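Local atomic coordinates of F5/8 type C domain protein (Bacteroides ovatus, PDB entry 4ZRX), a protein that probably hydrolyses alpha-L-fucosidic bonds in glycans, pairing a TIM-barrel glycosidase domain with a C-terminal F5/8 type C module of the carbohydrate-binding kind. Residues A218-D223 with P246-R251; D223-G228 with F281-E286; S486-D491 with A573-N578; T513-Y518 with L563-P568. All coordinates share one frame; numbering follows the deposited sequence. Where two conformers were deposited one is given.

Contact 1: A218-D223 with P246-R251; sequences AIMGDD and PGIYAR
Where strand 216-219 runs out into its loop, Asp222 meets Tyr249 and selenomethionine Met220 packs on the type I beta turn Pro246-Tyr249, whose closing bond runs from Tyr249 N to Pro246 O. The tyrosine hydroxyl donates to the Asp222 carboxylate, Tyr249 OH to Asp222 OD2 at a short 2.5 Å. It arrives on the anti lone pair of OD2, facing away from OD1, and the carboxylate and ring planes stand 81° apart. Asp222 OD1 is taken by a salt bridge to Lys10, so both oxygens of this buried acid are engaged. A phenylalanine in place of Tyr249 would probably leave OD2 without this donor and the carboxylate more dependent on Lys10. Asp222 CB also lies 3.6 Å from Pro246 CG, while Pro246 CB sits over the rim of one face of the Tyr249 ring. In the TIM-barrel fold of the fucosidase family, residues 218-223 leave the sheet beside strand 181-184, and Met220 centres an inverse gamma turn here. Against that turn lies Ile248, its CG2 branch 3.3 Å from Met220 C; CG2 stands anti to its own carbonyl carbon, with CG1 at chi1 56° leading CD1 toward the backbone of Gly221 and Asp222. The selenomethionine chain, bent at chi2 and chi3, brings Met220 CE within 3.7 Å of Gly247 C. A water bridges the backbones, donating to Ile219 O and accepting from Gly247 N.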
loop_
_atom_site.group_PDB
_atom_site.type_symbol
_atom_site.label_atom_id
_atom_site.label_comp_id
_atom_site.label_asym_id
_atom_site.label_seq_id
_atom_site.Cartn_x
_atom_site.Cartn_y
_atom_site.Cartn_z
ATOM N N ALA A 218 -6.082 -6.313 15.353
ATOM C CA ALA A 218 -5.965 -6.366 13.897
ATOM C C ALA A 218 -5.302 -7.613 13.332
ATOM O O ALA A 218 -4.369 -8.171 13.920
ATOM C CB ALA A 218 -5.188 -5.154 13.448
ATOM N N ILE A 219 -5.815 -8.025 12.166
ATOM C CA ILE A 219 -5.281 -9.055 11.271
ATOM C C ILE A 219 -5.745 -10.396 11.815
ATOM O O ILE A 219 -6.805 -10.892 11.382
ATOM C CB ILE A 219 -3.765 -8.961 11.024
ATOM C CG1 ILE A 219 -3.337 -7.517 10.771
ATOM C CG2 ILE A 219 -3.349 -9.939 9.944
ATOM C CD1 ILE A 219 -4.000 -6.781 9.577
HETATM N N MSE A 220 -5.017 -10.989 12.762
HETATM C CA MSE A 220 -5.549 -12.139 13.526
HETATM C C MSE A 220 -6.278 -11.477 14.680
HETATM O O MSE A 220 -5.789 -11.347 15.810
HETATM C CB MSE A 220 -4.450 -13.098 13.998
HETATM C CG MSE A 220 -3.702 -13.779 12.918
HETATM SE SE MSE A 220 -4.821 -14.756 11.660
HETATM C CE MSE A 220 -5.515 -16.020 12.882
ATOM N N GLY A 221 -7.439 -10.963 14.323
ATOM C CA GLY A 221 -8.280 -10.141 15.192
ATOM C C GLY A 221 -9.642 -10.031 14.512
ATOM O O GLY A 221 -9.766 -10.320 13.334
ATOM N N ASP A 222 -10.681 -9.615 15.228
ATOM C CA ASP A 222 -11.965 -9.375 14.568
ATOM C C ASP A 222 -12.315 -7.908 14.460
ATOM O O ASP A 222 -13.431 -7.579 13.992
ATOM C CB ASP A 222 -13.122 -10.135 15.272
ATOM C CG ASP A 222 -13.322 -9.746 16.696
ATOM O OD1 ASP A 222 -12.761 -8.755 17.216
ATOM O OD2 ASP A 222 -14.176 -10.504 17.313
ATOM N N ASP A 223 -11.370 -6.999 14.785
ATOM C CA ASP A 223 -11.634 -5.561 14.613
ATOM C C ASP A 223 -11.217 -5.027 13.241
ATOM O O ASP A 223 -11.905 -4.137 12.726
ATOM C CB ASP A 223 -10.987 -4.700 15.700
ATOM C CG ASP A 223 -11.628 -4.856 17.051
ATOM O OD1 ASP A 223 -12.886 -4.787 17.080
ATOM O OD2 ASP A 223 -10.861 -4.964 18.037
ATOM N N PRO A 246 -13.469 -13.609 10.637
ATOM C CA PRO A 246 -12.174 -13.404 11.281
ATOM C C PRO A 246 -11.461 -14.687 11.603
ATOM O O PRO A 246 -12.076 -15.628 12.148
ATOM C CB PRO A 246 -12.520 -12.601 12.540
ATOM C CG PRO A 246 -13.640 -11.773 12.085
ATOM C CD PRO A 246 -14.472 -12.678 11.182
ATOM N N GLY A 247 -10.172 -14.729 11.273
ATOM C CA GLY A 247 -9.374 -15.943 11.390
ATOM C C GLY A 247 -9.227 -16.469 12.810
ATOM O O GLY A 247 -8.898 -17.639 13.022
ATOM N N ILE A 248 -9.455 -15.607 13.795
ATOM C CA ILE A 248 -9.319 -15.995 15.178
ATOM C C ILE A 248 -10.458 -16.889 15.683
ATOM O O ILE A 248 -10.354 -17.406 16.792
ATOM C CB ILE A 248 -9.180 -14.800 16.108
ATOM C CG1 ILE A 248 -10.364 -13.827 15.959
ATOM C CG2 ILE A 248 -7.810 -14.136 15.876
ATOM C CD1 ILE A 248 -10.527 -12.973 17.131
ATOM N N TYR A 249 -11.538 -17.005 14.916
ATOM C CA TYR A 249 -12.670 -17.783 15.348
ATOM C C TYR A 249 -12.440 -19.205 14.889
ATOM O O TYR A 249 -11.988 -19.447 13.778
ATOM C CB TYR A 249 -13.962 -17.270 14.730
ATOM C CG TYR A 249 -14.354 -15.867 15.093
ATOM C CD1 TYR A 249 -13.807 -15.186 16.186
ATOM C CD2 TYR A 249 -15.300 -15.221 14.351
ATOM C CE1 TYR A 249 -14.210 -13.869 16.474
ATOM C CE2 TYR A 249 -15.695 -13.955 14.640
ATOM C CZ TYR A 249 -15.165 -13.282 15.685
ATOM O OH TYR A 249 -15.634 -12.030 15.945
ATOM N N ALA A 250 -12.765 -20.167 15.756
ATOM C CA ALA A 250 -12.518 -21.560 15.420
ATOM C C ALA A 250 -13.254 -21.968 14.132
ATOM O O ALA A 250 -12.746 -22.737 13.336
ATOM C CB ALA A 250 -13.001 -22.451 16.581
ATOM N N ARG A 251 -14.464 -21.465 13.936
ATOM C CA ARG A 251 -15.238 -21.769 12.703
ATOM C C ARG A 251 -14.742 -21.143 11.383
ATOM O O ARG A 251 -15.227 -21.476 10.303
ATOM C CB ARG A 251 -16.670 -21.338 12.916
ATOM C CG ARG A 251 -16.893 -19.821 13.032
ATOM C CD ARG A 251 -18.304 -19.600 13.570
ATOM N NE ARG A 251 -18.768 -18.217 13.601
ATOM C CZ ARG A 251 -18.543 -17.363 14.580
ATOM N NH1 ARG A 251 -17.768 -17.687 15.605
ATOM N NH2 ARG A 251 -19.083 -16.166 14.547
HETATM O O HOH W 1 -8.046 -13.151 10.227
#

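Contact 2: D223-G228 with F281-E286; sequences DVRWVG and FWYPSE
Arg225 pairs with Ser285 and Trp226 with Glu286 in two parallel beta bridges, the backbone bonds joining Arg225 and Val227 to Pro284 and Glu286. Arg225 N donates to Pro284 O at 2.9 Å, Arg225 O receives Glu286 N at 2.9 Å, and Val227 N reaches Glu286 O at 3.0 Å. A fourth bond comes from a side chain: Arg225 NE gives its hydrogen to Tyr283 O at 2.8 Å, nearly straight at 172°, with the acceptor at the edge of the guanidinium and in its plane. Bending at chi3 (60°) after an extended start turns the Arg225 head back over the second strand to make this bond, and NH2 is held in a salt bridge by Glu238. These strands, 225-226 and 279-290, belong to the barrel sheet of the TIM-barrel fucosidase domain, where 279-290 also pairs in parallel with 324-328. The CH-pi contact is centred: Arg225 CB lies 3.5 Å from the Tyr283 ring centroid, 2° off the normal. A leucine replacing Arg225 would probably leave Tyr283 O without the NE donor and Glu238 without this countercharge. Apolar packing covers the other face of the bridge, where Val224 CG1 touches Glu286 CB at 3.6 Å. The Glu286 carboxylate takes a hydrogen bond from Trp183 through OE1. Pro284 CD is pressed against Asp223 O at 3.1 Å.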
loop_
_atom_site.group_PDB
_atom_site.type_symbol
_atom_site.label_atom_id
_atom_site.label_comp_id
_atom_site.label_asym_id
_atom_site.label_seq_id
_atom_site.Cartn_x
_atom_site.Cartn_y
_atom_site.Cartn_z
ATOM N N ASP A 223 -11.370 -6.999 14.785
ATOM C CA ASP A 223 -11.634 -5.561 14.613
ATOM C C ASP A 223 -11.217 -5.027 13.241
ATOM O O ASP A 223 -11.905 -4.137 12.726
ATOM C CB ASP A 223 -10.987 -4.700 15.700
ATOM C CG ASP A 223 -11.628 -4.856 17.051
ATOM O OD1 ASP A 223 -12.886 -4.787 17.080
ATOM O OD2 ASP A 223 -10.861 -4.964 18.037
ATOM N N VAL A 224 -10.082 -5.497 12.736
ATOM C CA VAL A 224 -9.473 -4.944 11.512
ATOM C C VAL A 224 -8.970 -6.097 10.650
ATOM O O VAL A 224 -8.289 -6.993 11.142
ATOM C CB VAL A 224 -8.332 -4.013 11.872
ATOM C CG1 VAL A 224 -7.476 -3.565 10.669
ATOM C CG2 VAL A 224 -8.794 -2.745 12.606
ATOM N N ARG A 225 -9.320 -6.039 9.363
ATOM C CA ARG A 225 -9.077 -7.100 8.401
ATOM C C ARG A 225 -7.908 -6.693 7.499
ATOM O O ARG A 225 -7.899 -5.597 6.930
ATOM C CB ARG A 225 -10.353 -7.321 7.564
ATOM C CG ARG A 225 -10.213 -8.105 6.294
ATOM C CD ARG A 225 -11.531 -8.384 5.662
ATOM N NE ARG A 225 -12.261 -7.182 5.324
ATOM C CZ ARG A 225 -12.261 -6.544 4.162
ATOM N NH1 ARG A 225 -11.507 -6.934 3.137
ATOM N NH2 ARG A 225 -13.010 -5.473 4.039
ATOM N N TRP A 226 -6.992 -7.628 7.285
ATOM C CA TRP A 226 -5.962 -7.426 6.294
ATOM C C TRP A 226 -6.583 -7.350 4.897
ATOM O O TRP A 226 -7.333 -8.226 4.546
ATOM C CB TRP A 226 -5.032 -8.614 6.316
ATOM C CG TRP A 226 -3.879 -8.510 5.343
ATOM C CD1 TRP A 226 -3.100 -7.446 5.159
ATOM C CD2 TRP A 226 -3.343 -9.555 4.522
ATOM N NE1 TRP A 226 -2.137 -7.699 4.207
ATOM C CE2 TRP A 226 -2.257 -9.011 3.809
ATOM C CE3 TRP A 226 -3.727 -10.879 4.261
ATOM C CZ2 TRP A 226 -1.511 -9.748 2.903
ATOM C CZ3 TRP A 226 -2.956 -11.642 3.355
ATOM C CH2 TRP A 226 -1.849 -11.054 2.694
ATOM N N VAL A 227 -6.180 -6.383 4.085
ATOM C CA VAL A 227 -6.761 -6.197 2.783
ATOM C C VAL A 227 -6.510 -7.433 1.902
ATOM O O VAL A 227 -7.263 -7.585 0.941
ATOM C CB VAL A 227 -6.286 -4.901 2.098
ATOM C CG1 VAL A 227 -4.850 -4.978 1.688
ATOM C CG2 VAL A 227 -7.200 -4.525 0.927
ATOM N N GLY A 228 -5.423 -8.206 2.139
ATOM C CA GLY A 228 -5.186 -9.453 1.375
ATOM C C GLY A 228 -3.998 -9.402 0.481
ATOM O O GLY A 228 -3.704 -10.369 -0.212
ATOM N N PHE A 281 -20.060 -9.655 9.405
ATOM C CA PHE A 281 -19.131 -9.033 10.321
ATOM C C PHE A 281 -18.801 -7.624 9.878
ATOM O O PHE A 281 -18.541 -7.428 8.698
ATOM C CB PHE A 281 -17.821 -9.846 10.429
ATOM C CG PHE A 281 -18.017 -11.289 10.721
ATOM C CD1 PHE A 281 -18.135 -11.746 12.012
ATOM C CD2 PHE A 281 -18.096 -12.204 9.694
ATOM C CE1 PHE A 281 -18.356 -13.103 12.258
ATOM C CE2 PHE A 281 -18.317 -13.532 9.928
ATOM C CZ PHE A 281 -18.448 -13.975 11.212
ATOM N N TRP A 282 -18.726 -6.658 10.821
ATOM C CA TRP A 282 -18.100 -5.365 10.493
ATOM C C TRP A 282 -16.604 -5.597 10.714
ATOM O O TRP A 282 -16.094 -5.780 11.858
ATOM C CB TRP A 282 -18.613 -4.179 11.331
ATOM C CG TRP A 282 -18.056 -2.903 10.743
ATOM C CD1 TRP A 282 -16.881 -2.332 11.023
ATOM C CD2 TRP A 282 -18.630 -2.126 9.681
ATOM N NE1 TRP A 282 -16.636 -1.285 10.196
ATOM C CE2 TRP A 282 -17.718 -1.097 9.387
ATOM C CE3 TRP A 282 -19.822 -2.189 8.966
ATOM C CZ2 TRP A 282 -17.977 -0.114 8.428
ATOM C CZ3 TRP A 282 -20.076 -1.209 7.987
ATOM C CH2 TRP A 282 -19.144 -0.178 7.750
ATOM N N TYR A 283 -15.861 -5.635 9.612
ATOM C CA TYR A 283 -14.460 -6.127 9.651
ATOM C C TYR A 283 -13.776 -5.399 8.533
ATOM O O TYR A 283 -13.675 -5.898 7.432
ATOM C CB TYR A 283 -14.492 -7.629 9.490
ATOM C CG TYR A 283 -13.211 -8.409 9.719
ATOM C CD1 TYR A 283 -12.300 -8.053 10.735
ATOM C CD2 TYR A 283 -12.965 -9.577 9.000
ATOM C CE1 TYR A 283 -11.136 -8.761 10.946
ATOM C CE2 TYR A 283 -11.766 -10.310 9.221
ATOM C CZ TYR A 283 -10.890 -9.913 10.219
ATOM O OH TYR A 283 -9.753 -10.677 10.491
ATOM N N PRO A 284 -13.310 -4.188 8.814
ATOM C CA PRO A 284 -12.896 -3.295 7.762
ATOM C C PRO A 284 -11.447 -3.427 7.376
ATOM O O PRO A 284 -10.624 -3.757 8.184
ATOM C CB PRO A 284 -13.143 -1.913 8.372
ATOM C CG PRO A 284 -12.849 -2.108 9.825
ATOM C CD PRO A 284 -13.468 -3.454 10.099
ATOM N N SER A 285 -11.204 -3.147 6.110
ATOM C CA SER A 285 -9.926 -3.363 5.438
ATOM C C SER A 285 -8.833 -2.379 5.805
ATOM O O SER A 285 -9.095 -1.177 5.815
ATOM C CB SER A 285 -10.184 -3.230 3.930
ATOM O OG SER A 285 -8.992 -3.327 3.197
ATOM N N GLU A 286 -7.621 -2.897 6.049
ATOM C CA GLU A 286 -6.448 -2.114 6.233
ATOM C C GLU A 286 -5.439 -2.520 5.175
ATOM O O GLU A 286 -5.082 -3.707 5.039
ATOM C CB GLU A 286 -5.895 -2.372 7.633
ATOM C CG GLU A 286 -4.764 -1.452 8.076
ATOM C CD GLU A 286 -4.202 -1.921 9.426
ATOM O OE1 GLU A 286 -3.616 -3.028 9.486
ATOM O OE2 GLU A 286 -4.394 -1.214 10.435
#

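Contact 3: S486-D491 with A573-N578; sequences SPLTID and AKVNMN. With EDO (1,2-ethanediol), chain E.
Leu488 and Ile490 point from strand 488-492 onto the loop before strand 580-584, and the close packing of the contact is theirs. Leu488 CD2 touches Val575 CG1 at 3.6 Å, the two side chains crossing at about a right angle. The same methyl lies 3.7 Å from Asn576 O. Two residues on, Ile490 CD1 meets CG of selenomethionine Met577, also at 3.6 Å, while SE lies against Ile490 CG1 and CG2. With CG anti to the backbone N (chi1 -163°), the Met577 chain extends across Ile490 before bending at chi3; Trp480 touches both residues. Asn576 faces away and closes an Asx turn, its OD1 accepting from Asn578 N at 3.0 Å where the 3-10 segment begins. The other end is looser and wetter. Exposed Ser486 reaches the loop through a water, which lies 2.6 Å from Ser486 OG and donates to Ala573 O. Nearby, a 1,2-ethanediol, probably from the crystallisation liquor, takes the hydrogen of Leu488 N on O1 at 2.9 Å, and its C1 rests near Val575 CG2. No direct hydrogen bond joins the two segments: in this beta-sandwich module of the F5/8 type C family the loop is held to the strand by methyl and selenomethionine packing, with water making the polar bridge and the diol merely packing against the loop.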
loop_
_atom_site.group_PDB
_atom_site.type_symbol
_atom_site.label_atom_id
_atom_site.label_comp_id
_atom_site.label_asym_id
_atom_site.label_seq_id
_atom_site.Cartn_x
_atom_site.Cartn_y
_atom_site.Cartn_z
ATOM N N SER A 486 10.246 2.920 -37.748
ATOM C CA SER A 486 10.749 1.701 -38.361
ATOM C C SER A 486 11.454 1.983 -39.702
ATOM O O SER A 486 10.777 2.202 -40.704
ATOM C CB SER A 486 9.602 0.732 -38.588
ATOM O OG SER A 486 10.106 -0.506 -39.061
ATOM N N PRO A 487 12.789 1.971 -39.761
ATOM C CA PRO A 487 13.668 1.612 -38.659
ATOM C C PRO A 487 13.688 2.712 -37.594
ATOM O O PRO A 487 13.669 3.927 -37.903
ATOM C CB PRO A 487 15.061 1.468 -39.330
ATOM C CG PRO A 487 14.938 2.141 -40.713
ATOM C CD PRO A 487 13.480 2.096 -41.062
ATOM N N LEU A 488 13.666 2.287 -36.333
ATOM C CA LEU A 488 13.724 3.229 -35.238
ATOM C C LEU A 488 14.846 4.238 -35.483
ATOM O O LEU A 488 15.996 3.841 -35.583
ATOM C CB LEU A 488 13.967 2.481 -33.929
ATOM C CG LEU A 488 13.990 3.399 -32.720
ATOM C CD1 LEU A 488 12.655 4.181 -32.488
ATOM C CD2 LEU A 488 14.276 2.488 -31.544
ATOM N N THR A 489 14.487 5.516 -35.606
ATOM C CA THR A 489 15.426 6.594 -35.826
ATOM C C THR A 489 15.190 7.692 -34.799
ATOM O O THR A 489 14.041 8.133 -34.576
ATOM C CB THR A 489 15.281 7.135 -37.308
ATOM O OG1 THR A 489 15.333 6.056 -38.259
ATOM C CG2 THR A 489 16.361 8.157 -37.651
ATOM N N ILE A 490 16.268 8.130 -34.173
ATOM C CA ILE A 490 16.198 8.958 -32.981
ATOM C C ILE A 490 17.178 10.134 -33.089
ATOM O O ILE A 490 18.348 9.951 -33.382
ATOM C CB ILE A 490 16.555 8.147 -31.693
ATOM C CG1 ILE A 490 15.583 6.980 -31.472
ATOM C CG2 ILE A 490 16.602 9.070 -30.457
ATOM C CD1 ILE A 490 16.134 5.888 -30.512
ATOM N N ASP A 491 16.659 11.330 -32.844
ATOM C CA ASP A 491 17.446 12.526 -32.679
ATOM C C ASP A 491 17.753 12.622 -31.189
ATOM O O ASP A 491 16.834 12.813 -30.382
ATOM C CB ASP A 491 16.605 13.734 -33.170
ATOM C CG ASP A 491 17.276 15.075 -32.947
ATOM O OD1 ASP A 491 18.300 15.162 -32.243
ATOM O OD2 ASP A 491 16.759 16.087 -33.478
ATOM N N ALA A 573 11.974 -6.297 -37.104
ATOM C CA ALA A 573 11.804 -6.121 -35.660
ATOM C C ALA A 573 11.064 -4.838 -35.348
ATOM O O ALA A 573 11.045 -3.911 -36.154
ATOM C CB ALA A 573 13.163 -6.126 -34.939
ATOM N N LYS A 574 10.439 -4.811 -34.181
ATOM C CA LYS A 574 9.892 -3.600 -33.626
ATOM C C LYS A 574 10.669 -3.239 -32.384
ATOM O O LYS A 574 10.713 -4.013 -31.382
ATOM C CB LYS A 574 8.428 -3.786 -33.224
ATOM C CG LYS A 574 7.485 -3.970 -34.414
ATOM C CD LYS A 574 6.039 -4.080 -33.923
ATOM C CE LYS A 574 5.029 -3.886 -35.039
ATOM N NZ LYS A 574 5.077 -4.998 -36.019
ATOM N N VAL A 575 11.190 -2.028 -32.409
ATOM C CA VAL A 575 11.976 -1.500 -31.307
ATOM C C VAL A 575 11.393 -0.148 -30.899
ATOM O O VAL A 575 11.062 0.652 -31.758
ATOM C CB VAL A 575 13.472 -1.394 -31.761
ATOM C CG1 VAL A 575 14.375 -0.941 -30.613
ATOM C CG2 VAL A 575 13.948 -2.759 -32.218
ATOM N N ASN A 576 11.261 0.082 -29.604
ATOM C CA ASN A 576 10.779 1.345 -29.035
ATOM C C ASN A 576 11.991 2.160 -28.607
ATOM O O ASN A 576 13.014 1.610 -28.198
ATOM C CB ASN A 576 9.899 1.067 -27.784
ATOM C CG ASN A 576 9.077 2.315 -27.288
ATOM O OD1 ASN A 576 9.552 3.174 -26.501
ATOM N ND2 ASN A 576 7.806 2.365 -27.698
HETATM N N MSE A 577 11.865 3.471 -28.649
HETATM C CA MSE A 577 12.912 4.329 -28.142
HETATM C C MSE A 577 13.357 4.027 -26.668
HETATM O O MSE A 577 14.535 4.216 -26.302
HETATM C CB MSE A 577 12.426 5.767 -28.250
HETATM C CG MSE A 577 13.521 6.745 -28.158
HETATM SE SE MSE A 577 12.888 8.504 -28.757
HETATM C CE MSE A 577 12.058 9.101 -27.105
ATOM N N ASN A 578 12.402 3.621 -25.823
ATOM C CA ASN A 578 12.694 3.257 -24.427
ATOM C C ASN A 578 13.516 1.969 -24.282
ATOM O O ASN A 578 14.008 1.704 -23.179
ATOM C CB ASN A 578 11.392 3.146 -23.581
ATOM C CG ASN A 578 10.873 4.512 -23.075
ATOM O OD1 ASN A 578 11.612 5.495 -22.963
ATOM N ND2 ASN A 578 9.581 4.562 -22.748
HETATM C C1 EDO E . 13.826 -1.891 -36.065
HETATM O O1 EDO E . 14.123 -0.499 -35.916
HETATM C C2 EDO E . 13.368 -2.225 -37.482
HETATM O O2 EDO E . 14.426 -1.928 -38.395
HETATM O O HOH W 2 9.451 -2.017 -37.030
#

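Contact 4: T513-Y518 with L563-P568; sequences TMAFRY and LEATTP. With EDO (1,2-ethanediol), chain E.
Tyr518 and Leu563 cross obliquely, with Leu563 CD1 3.8 Å from Tyr518 CB and also close to CD1 of the tyrosine ring. Tyr518 CG stands between its own backbone N and carbonyl carbon (chi1 70°), which leads the ring off the second strand to stack on Phe538. Beside it, Ala515 CB meets Ala565 CB at 3.6 Å. Arg517 and Thr566 share the reverse face of the sheet, Arg517 CB being 3.4 Å from Thr566 OG1; the arginine then extends away to a salt bridge with Glu537, its guanidinium lying over Phe516 CE2. The side chains of Met514 and Pro568 cross at about a right angle, Met514 CG touching Pro568 CD, and Phe516 CB packs on the same CD atom at 3.7 Å. The backbones pair through a classic beta bulge: Phe516 N and Arg517 N both donate to Thr566 O, at 2.8 and 3.1 Å, and Thr566 N returns a bond to Arg517 O. Buried Met514 O has no hydrogen-bonding partner in the model and meets Thr567 CA instead, in a CA-H...O contact of 3.2 Å. In the five-stranded antiparallel sheet of this F5/8 type C beta sandwich, strand 560-566 runs between 517-523 and 488-492, while Tyr503 on strand 495-503 touches Met514.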
loop_
_atom_site.group_PDB
_atom_site.type_symbol
_atom_site.label_atom_id
_atom_site.label_comp_id
_atom_site.label_asym_id
_atom_site.label_seq_id
_atom_site.Cartn_x
_atom_site.Cartn_y
_atom_site.Cartn_z
ATOM N N THR A 513 8.717 -10.339 -31.764
ATOM C CA THR A 513 9.075 -9.120 -32.491
ATOM C C THR A 513 10.430 -8.445 -32.093
ATOM O O THR A 513 10.776 -7.350 -32.584
ATOM C CB THR A 513 7.932 -8.111 -32.325
ATOM O OG1 THR A 513 8.160 -7.002 -33.191
ATOM C CG2 THR A 513 7.859 -7.619 -30.925
HETATM N N MSE A 514 11.167 -9.067 -31.173
HETATM C CA MSE A 514 12.416 -8.461 -30.668
HETATM C C MSE A 514 13.507 -8.427 -31.739
HETATM O O MSE A 514 13.489 -9.236 -32.675
HETATM C CB MSE A 514 12.928 -9.222 -29.445
HETATM C CG MSE A 514 13.460 -10.631 -29.734
HETATM SE SE MSE A 514 13.560 -11.681 -28.098
HETATM C CE MSE A 514 14.333 -10.298 -26.880
ATOM N N ALA A 515 14.453 -7.500 -31.586
ATOM C CA ALA A 515 15.605 -7.438 -32.489
ATOM C C ALA A 515 16.590 -8.568 -32.202
ATOM O O ALA A 515 16.862 -8.902 -31.021
ATOM C CB ALA A 515 16.302 -6.116 -32.365
ATOM N N PHE A 516 17.164 -9.106 -33.277
ATOM C CA PHE A 516 18.206 -10.110 -33.197
ATOM C C PHE A 516 19.406 -9.723 -34.098
ATOM O O PHE A 516 20.513 -9.482 -33.592
ATOM C CB PHE A 516 17.643 -11.475 -33.569
ATOM C CG PHE A 516 18.663 -12.575 -33.605
ATOM C CD1 PHE A 516 19.565 -12.760 -32.536
ATOM C CD2 PHE A 516 18.732 -13.443 -34.724
ATOM C CE1 PHE A 516 20.514 -13.801 -32.571
ATOM C CE2 PHE A 516 19.669 -14.496 -34.754
ATOM C CZ PHE A 516 20.562 -14.668 -33.697
ATOM N N ARG A 517 19.173 -9.695 -35.405
ATOM C CA ARG A 517 20.205 -9.225 -36.353
ATOM C C ARG A 517 20.021 -7.723 -36.544
ATOM O O ARG A 517 18.890 -7.249 -36.661
ATOM C CB ARG A 517 20.112 -9.960 -37.695
ATOM C CG ARG A 517 20.233 -11.460 -37.550
ATOM C CD ARG A 517 20.774 -12.166 -38.815
ATOM N NE ARG A 517 21.044 -13.584 -38.521
ATOM C CZ ARG A 517 22.066 -14.054 -37.787
ATOM N NH1 ARG A 517 22.987 -13.239 -37.261
ATOM N NH2 ARG A 517 22.173 -15.362 -37.567
ATOM N N TYR A 518 21.106 -6.958 -36.532
ATOM C CA TYR A 518 20.949 -5.534 -36.589
ATOM C C TYR A 518 22.099 -4.847 -37.291
ATOM O O TYR A 518 23.167 -5.435 -37.454
ATOM C CB TYR A 518 20.828 -4.957 -35.169
ATOM C CG TYR A 518 22.109 -5.029 -34.423
ATOM C CD1 TYR A 518 23.063 -3.999 -34.516
ATOM C CD2 TYR A 518 22.407 -6.119 -33.638
ATOM C CE1 TYR A 518 24.313 -4.093 -33.865
ATOM C CE2 TYR A 518 23.634 -6.211 -32.983
ATOM C CZ TYR A 518 24.572 -5.196 -33.093
ATOM O OH TYR A 518 25.774 -5.303 -32.423
ATOM N N LEU A 563 18.571 2.246 -35.743
ATOM C CA LEU A 563 18.750 0.794 -35.637
ATOM C C LEU A 563 17.867 0.113 -36.659
ATOM O O LEU A 563 16.642 0.268 -36.586
ATOM C CB LEU A 563 18.411 0.281 -34.217
ATOM C CG LEU A 563 18.703 -1.207 -33.955
ATOM C CD1 LEU A 563 20.212 -1.488 -33.808
ATOM C CD2 LEU A 563 17.959 -1.753 -32.726
ATOM N N GLU A 564 18.478 -0.603 -37.609
ATOM C CA GLU A 564 17.786 -1.491 -38.541
ATOM C C GLU A 564 17.911 -2.897 -37.983
ATOM O O GLU A 564 19.001 -3.338 -37.678
ATOM C CB GLU A 564 18.378 -1.413 -39.963
ATOM C CG GLU A 564 18.140 -0.025 -40.606
ATOM C CD GLU A 564 18.683 0.159 -42.050
ATOM O OE1 GLU A 564 19.164 -0.840 -42.641
ATOM O OE2 GLU A 564 18.612 1.312 -42.578
ATOM N N ALA A 565 16.801 -3.607 -37.815
ATOM C CA ALA A 565 16.879 -4.937 -37.234
ATOM C C ALA A 565 15.811 -5.903 -37.726
ATOM O O ALA A 565 14.675 -5.491 -38.075
ATOM C CB ALA A 565 16.858 -4.836 -35.697
ATOM N N THR A 566 16.196 -7.179 -37.740
ATOM C CA THR A 566 15.278 -8.290 -37.961
ATOM C C THR A 566 15.241 -9.211 -36.729
ATOM O O THR A 566 16.150 -9.229 -35.882
ATOM C CB THR A 566 15.659 -9.097 -39.226
ATOM O OG1 THR A 566 17.049 -9.414 -39.175
ATOM C CG2 THR A 566 15.378 -8.289 -40.509
ATOM N N THR A 567 14.165 -9.975 -36.652
ATOM C CA THR A 567 13.839 -10.738 -35.484
ATOM C C THR A 567 14.448 -12.129 -35.599
ATOM O O THR A 567 15.003 -12.486 -36.659
ATOM C CB THR A 567 12.317 -10.890 -35.396
ATOM O OG1 THR A 567 11.881 -11.642 -36.534
ATOM C CG2 THR A 567 11.637 -9.533 -35.389
ATOM N N PRO A 568 14.315 -12.939 -34.532
ATOM C CA PRO A 568 14.747 -14.347 -34.669
ATOM C C PRO A 568 14.110 -15.108 -35.846
ATOM O O PRO A 568 14.749 -16.008 -36.388
ATOM C CB PRO A 568 14.390 -14.970 -33.314
ATOM C CG PRO A 568 14.464 -13.794 -32.316
ATOM C CD PRO A 568 14.128 -12.532 -33.117
HETATM C C1 EDO E . 13.826 -1.891 -36.065
HETATM O O1 EDO E . 14.123 -0.499 -35.916
HETATM C C2 EDO E . 13.368 -2.225 -37.482
HETATM O O2 EDO E . 14.426 -1.928 -38.395
#

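The four contacts form two pairs in two domains. Contacts 1 and 2 share Asp223, have centres 9 Å apart and reach the same TIM-barrel sheet; their segments alternate along the chain, and the Tyr283 hydroxyl of contact 2 lies near Gly221 O of contact 1. Contacts 3 and 4 follow in the F5/8 type C module, with centres 11 Å apart. Contact 4 is nested inside the loop closed by contact 3, neighbouring strands 488-492 and 560-566 link them, and one ethanediol touches both. About 30 Å separates the nearest atoms of contacts 2 and 3. The pairs lie on opposite sides of the chain's centre, consistent with separate catalytic and sugar-binding modules.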